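Mariner Mos1 transposase (Drosophila mauritiana, PDB 4MDB) cuts the transposon Mos1 out of DNA and pastes it in at a new site, using divalent metal ions bound in its catalytic domain. Local coordinates at residues A[137-140]-A[141-145]; A[184-187]-A[188-192]. The protein carries 1 engineered substitution. All coordinates share one frame; numbering follows the deposited sequence.

Contact 1 of 2, residues A[137-140]-A[141-145]; sequences RAVR and DTLET
R137 carries its CG anti to the backbone N (chi1 -175°), while D141, one turn on, carries its CG anti to the carbonyl carbon (chi1 -74°); together the two torsions bring guanidinium and carboxylate to the same flank of helix 137-146. This helix belongs to the RNase H-like catalytic domain and lies in the crossover between the parallel strands 125-127 and 149-150. The R137 chain bends at its third torsion, and its NE comes to 3.8 Å from D141 OD2, a long salt bridge. The two flat groups are turned 67° against each other, a loose electrostatic pairing without in-plane fit. The backbone between them keeps the i to i+4 bonds: D141 N to R137 O is 3.0 Å, and L143 N to V139 O is 2.9 Å. On the buried flank V139 and L143 lie side by side, pointing the same way, with V139 CG1 4.0 Å from L143 CD1. Y99 and L103 of helix 96-113 pack on V139, and L103 also reaches L143, which meets H128 and W148 as well. Q100 of that helix touches A138, and its NE2 hydrogen-bonds the hydroxyl of T142. R140 extends from CG to NE, which is bonded to T135 O, at the end of the short helix 132-135. The V139 side chain lies about 10 Å from that of the metal ligand D129. The carbonyl of D141 itself accepts two bonds from T145, one turn on: D141 O is 2.9 Å from T145 N and 3.1 Å from T145 OG1, the hydroxyl standing above the carbonyl plane.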
loop_
_atom_site.group_PDB
_atom_site.type_symbol
_atom_site.label_atom_id
_atom_site.label_comp_id
_atom_site.label_asym_id
_atom_site.label_seq_id
_atom_site.Cartn_x
_atom_site.Cartn_y
_atom_site.Cartn_z
ATOM N N ARG A 137 -17.283 -6.553 -5.628
ATOM C CA ARG A 137 -18.491 -6.117 -4.863
ATOM C C ARG A 137 -18.384 -6.429 -3.393
ATOM O O ARG A 137 -18.721 -5.597 -2.555
ATOM C CB ARG A 137 -19.796 -6.756 -5.435
ATOM C CG ARG A 137 -21.122 -6.281 -4.783
ATOM C CD ARG A 137 -22.261 -7.335 -4.816
ATOM N NE ARG A 137 -22.096 -8.313 -3.723
ATOM C CZ ARG A 137 -21.577 -9.544 -3.828
ATOM N NH1 ARG A 137 -21.207 -10.049 -4.996
ATOM N NH2 ARG A 137 -21.447 -10.290 -2.743
ATOM N N ALA A 138 -17.965 -7.638 -3.082
ATOM C CA ALA A 138 -17.833 -8.108 -1.711
ATOM C C ALA A 138 -16.775 -7.325 -0.935
ATOM O O ALA A 138 -16.938 -7.110 0.250
ATOM C CB ALA A 138 -17.501 -9.578 -1.642
ATOM N N VAL A 139 -15.698 -6.927 -1.600
ATOM C CA VAL A 139 -14.656 -6.162 -0.947
ATOM C C VAL A 139 -15.161 -4.753 -0.698
ATOM O O VAL A 139 -14.862 -4.131 0.367
ATOM C CB VAL A 139 -13.386 -6.142 -1.824
ATOM C CG1 VAL A 139 -12.418 -5.034 -1.375
ATOM C CG2 VAL A 139 -12.689 -7.477 -1.737
ATOM N N ARG A 140 -15.898 -4.196 -1.672
ATOM C CA ARG A 140 -16.419 -2.819 -1.531
ATOM C C ARG A 140 -17.369 -2.811 -0.327
ATOM O O ARG A 140 -17.301 -1.907 0.499
ATOM C CB ARG A 140 -17.098 -2.292 -2.792
ATOM C CG ARG A 140 -16.105 -1.903 -3.880
ATOM C CD ARG A 140 -16.846 -1.212 -5.011
ATOM N NE ARG A 140 -16.024 -0.961 -6.178
ATOM C CZ ARG A 140 -15.815 0.235 -6.711
ATOM N NH1 ARG A 140 -16.352 1.326 -6.163
ATOM N NH2 ARG A 140 -15.053 0.354 -7.796
ATOM N N ASP A 141 -18.137 -3.868 -0.211
ATOM C CA ASP A 141 -19.081 -4.028 0.962
ATOM C C ASP A 141 -18.308 -4.084 2.276
ATOM O O ASP A 141 -18.645 -3.416 3.287
ATOM C CB ASP A 141 -19.910 -5.307 0.787
ATOM C CG ASP A 141 -21.001 -5.174 -0.294
ATOM O OD1 ASP A 141 -21.095 -4.072 -0.896
ATOM O OD2 ASP A 141 -21.739 -6.170 -0.567
ATOM N N THR A 142 -17.272 -4.881 2.291
ATOM C CA THR A 142 -16.484 -5.048 3.491
ATOM C C THR A 142 -15.833 -3.705 3.920
ATOM O O THR A 142 -15.755 -3.356 5.124
ATOM C CB THR A 142 -15.425 -6.161 3.295
ATOM O OG1 THR A 142 -16.106 -7.424 3.199
ATOM C CG2 THR A 142 -14.394 -6.184 4.379
ATOM N N LEU A 143 -15.354 -2.903 2.942
ATOM C CA LEU A 143 -14.730 -1.650 3.252
ATOM C C LEU A 143 -15.772 -0.657 3.804
ATOM O O LEU A 143 -15.411 0.135 4.640
ATOM C CB LEU A 143 -14.002 -1.035 2.028
ATOM C CG LEU A 143 -12.685 -1.714 1.758
ATOM C CD1 LEU A 143 -12.252 -1.361 0.291
ATOM C CD2 LEU A 143 -11.543 -1.373 2.758
ATOM N N GLU A 144 -16.971 -0.710 3.271
ATOM C CA GLU A 144 -18.118 0.127 3.746
ATOM C C GLU A 144 -18.448 -0.261 5.180
ATOM O O GLU A 144 -18.690 0.598 5.994
ATOM C CB GLU A 144 -19.402 -0.150 2.950
ATOM C CG GLU A 144 -19.583 0.534 1.618
ATOM C CD GLU A 144 -20.904 0.145 0.939
ATOM O OE1 GLU A 144 -20.996 0.280 -0.307
ATOM O OE2 GLU A 144 -21.847 -0.281 1.650
ATOM N N THR A 145 -18.508 -1.560 5.448
ATOM C CA THR A 145 -18.815 -2.076 6.815
ATOM C C THR A 145 -17.696 -1.694 7.816
ATOM O O THR A 145 -17.958 -1.208 8.939
ATOM C CB THR A 145 -19.044 -3.606 6.761
ATOM O OG1 THR A 145 -20.234 -3.821 5.966
ATOM C CG2 THR A 145 -19.308 -4.098 8.111
#

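Contact 2 of 2, residues A[184-187]-A[188-192]; sequences ESVK and KWLDE
K187 O takes a bond from D191 N at 2.8 Å, nearly straight with an N-H...O angle of 174°. Y85 OH, from strand 81-87, bonds D191 OD1 and lies close enough to K187 O for a further weak bond; its single proton is probably shared unequally, mostly with the carboxylate, whose orientation it probably helps to hold. D191 turns its CG anti to the carbonyl carbon (chi1 -71°), which lays the carboxylate back over the preceding turn, its CG 3.3 Å from K187 O. K187 NZ stays 6.8 Å from D191 OD1, too far for a salt bridge, and makes a weak hydrogen bond to Y183 OH. W189 N to S185 O and L190 N to V186 O both measure 2.8 Å and run nearly along the C=O axis, whereas K188 N reaches E184 O at 3.2 Å from above the carbonyl plane. These turns belong to helix 183-196, which packs on the central sheet of the RNase H-like catalytic domain. V186 and L190 face the sheet, side by side and pointing the same way, with V186 CG1 3.9 Å from L190 CD1. Both touch I40 of strand 32-42; L87 adds to V186, and Y85 to L190. W189 leaves with CG anti to the backbone N (chi1 -174°), its indole stacked with W193, edge-to-face with F180 and packed on M171, A174 and L175 of helix 162-175. The indole is about 9 Å from the side chain of H173, important for base-specific DNA binding. On the outer flank K188 NZ and E192 OE2 form a salt bridge with a weak hydrogen bond at 3.3 Å.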
loop_
_atom_site.group_PDB
_atom_site.type_symbol
_atom_site.label_atom_id
_atom_site.label_comp_id
_atom_site.label_asym_id
_atom_site.label_seq_id
_atom_site.Cartn_x
_atom_site.Cartn_y
_atom_site.Cartn_z
ATOM N N GLU A 184 9.639 -20.103 4.418
ATOM C CA GLU A 184 9.876 -19.529 5.755
ATOM C C GLU A 184 11.183 -18.735 5.907
ATOM O O GLU A 184 11.339 -17.966 6.855
ATOM C CB GLU A 184 9.682 -20.567 6.881
ATOM C CG GLU A 184 9.970 -22.005 6.506
ATOM C CD GLU A 184 8.901 -22.623 5.630
ATOM O OE1 GLU A 184 7.700 -22.536 5.997
ATOM O OE2 GLU A 184 9.267 -23.204 4.581
ATOM N N SER A 185 12.111 -18.867 4.976
ATOM C CA SER A 185 13.251 -17.977 4.996
ATOM C C SER A 185 12.728 -16.594 4.588
ATOM O O SER A 185 13.144 -15.591 5.149
ATOM C CB SER A 185 14.398 -18.395 4.075
ATOM O OG SER A 185 13.909 -18.884 2.840
ATOM N N VAL A 186 11.833 -16.568 3.606
ATOM C CA VAL A 186 11.240 -15.272 3.204
ATOM C C VAL A 186 10.559 -14.587 4.395
ATOM O O VAL A 186 10.809 -13.420 4.679
ATOM C CB VAL A 186 10.282 -15.446 2.021
ATOM C CG1 VAL A 186 9.680 -14.098 1.579
ATOM C CG2 VAL A 186 10.963 -16.104 0.841
ATOM N N LYS A 187 9.696 -15.315 5.092
ATOM C CA LYS A 187 8.997 -14.758 6.239
ATOM C C LYS A 187 9.964 -14.183 7.310
ATOM O O LYS A 187 9.791 -13.048 7.798
ATOM C CB LYS A 187 8.097 -15.855 6.817
ATOM C CG LYS A 187 6.816 -15.380 7.489
ATOM C CD LYS A 187 5.799 -16.525 7.571
ATOM C CE LYS A 187 4.422 -16.100 8.106
ATOM N NZ LYS A 187 3.573 -15.443 7.072
ATOM N N LYS A 188 11.000 -14.938 7.678
ATOM C CA LYS A 188 12.005 -14.396 8.580
ATOM C C LYS A 188 12.764 -13.185 8.025
ATOM O O LYS A 188 13.020 -12.203 8.735
ATOM C CB LYS A 188 13.069 -15.441 8.948
ATOM C CG LYS A 188 13.983 -14.920 10.076
ATOM C CD LYS A 188 13.315 -15.147 11.441
ATOM C CE LYS A 188 13.504 -13.974 12.396
ATOM N NZ LYS A 188 14.930 -13.792 12.825
ATOM N N TRP A 189 13.180 -13.265 6.772
ATOM C CA TRP A 189 13.853 -12.125 6.183
ATOM C C TRP A 189 12.924 -10.887 6.277
ATOM O O TRP A 189 13.357 -9.799 6.696
ATOM C CB TRP A 189 14.235 -12.402 4.732
ATOM C CG TRP A 189 15.014 -11.337 4.194
ATOM C CD1 TRP A 189 16.347 -11.160 4.322
ATOM C CD2 TRP A 189 14.526 -10.217 3.438
ATOM N NE1 TRP A 189 16.723 -10.010 3.709
ATOM C CE2 TRP A 189 15.619 -9.404 3.164
ATOM C CE3 TRP A 189 13.266 -9.808 3.022
ATOM C CZ2 TRP A 189 15.504 -8.223 2.450
ATOM C CZ3 TRP A 189 13.165 -8.591 2.326
ATOM C CH2 TRP A 189 14.234 -7.848 2.056
ATOM N N LEU A 190 11.647 -11.085 5.959
ATOM C CA LEU A 190 10.716 -9.905 6.031
ATOM C C LEU A 190 10.508 -9.420 7.441
ATOM O O LEU A 190 10.533 -8.231 7.682
ATOM C CB LEU A 190 9.372 -10.205 5.364
ATOM C CG LEU A 190 9.338 -10.465 3.887
ATOM C CD1 LEU A 190 8.079 -11.173 3.562
ATOM C CD2 LEU A 190 9.426 -9.179 3.101
ATOM N N ASP A 191 10.278 -10.330 8.390
ATOM C CA ASP A 191 10.202 -9.940 9.809
ATOM C C ASP A 191 11.364 -9.103 10.227
ATOM O O ASP A 191 11.175 -8.019 10.786
ATOM C CB ASP A 191 10.081 -11.165 10.737
ATOM C CG ASP A 191 8.744 -11.826 10.636
ATOM O OD1 ASP A 191 7.764 -11.161 10.196
ATOM O OD2 ASP A 191 8.661 -13.037 10.972
ATOM N N GLU A 192 12.572 -9.543 9.929
ATOM C CA GLU A 192 13.770 -8.790 10.321
ATOM C C GLU A 192 13.917 -7.441 9.599
ATOM O O GLU A 192 14.308 -6.451 10.188
ATOM C CB GLU A 192 15.087 -9.556 10.086
ATOM C CG GLU A 192 15.361 -10.783 10.930
ATOM C CD GLU A 192 16.735 -11.378 10.619
ATOM O OE1 GLU A 192 17.735 -10.608 10.599
ATOM O OE2 GLU A 192 16.820 -12.611 10.387
#

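From the N terminus, strand 32-42 brings metal ligand D36, and strand 125-127 leads to D129. Contact 1 follows in helix 137-146, which joins 125-127 to the edge strand 149-150 and leans on helix 96-113. After D164, at the start of helix 162-175, the chain reaches contact 2 in helix 183-196, which rests on strands 32-42 and 81-87 and on helix 162-175. Each contact spans consecutive helical turns and closes no long loop; the two follow in series, neither nesting nor crossing. The centres of contact 1 and contact 2 are about 31 Å apart. Their nearest atoms are about 20 Å apart, so they lie in separate parts of one catalytic domain and do not touch.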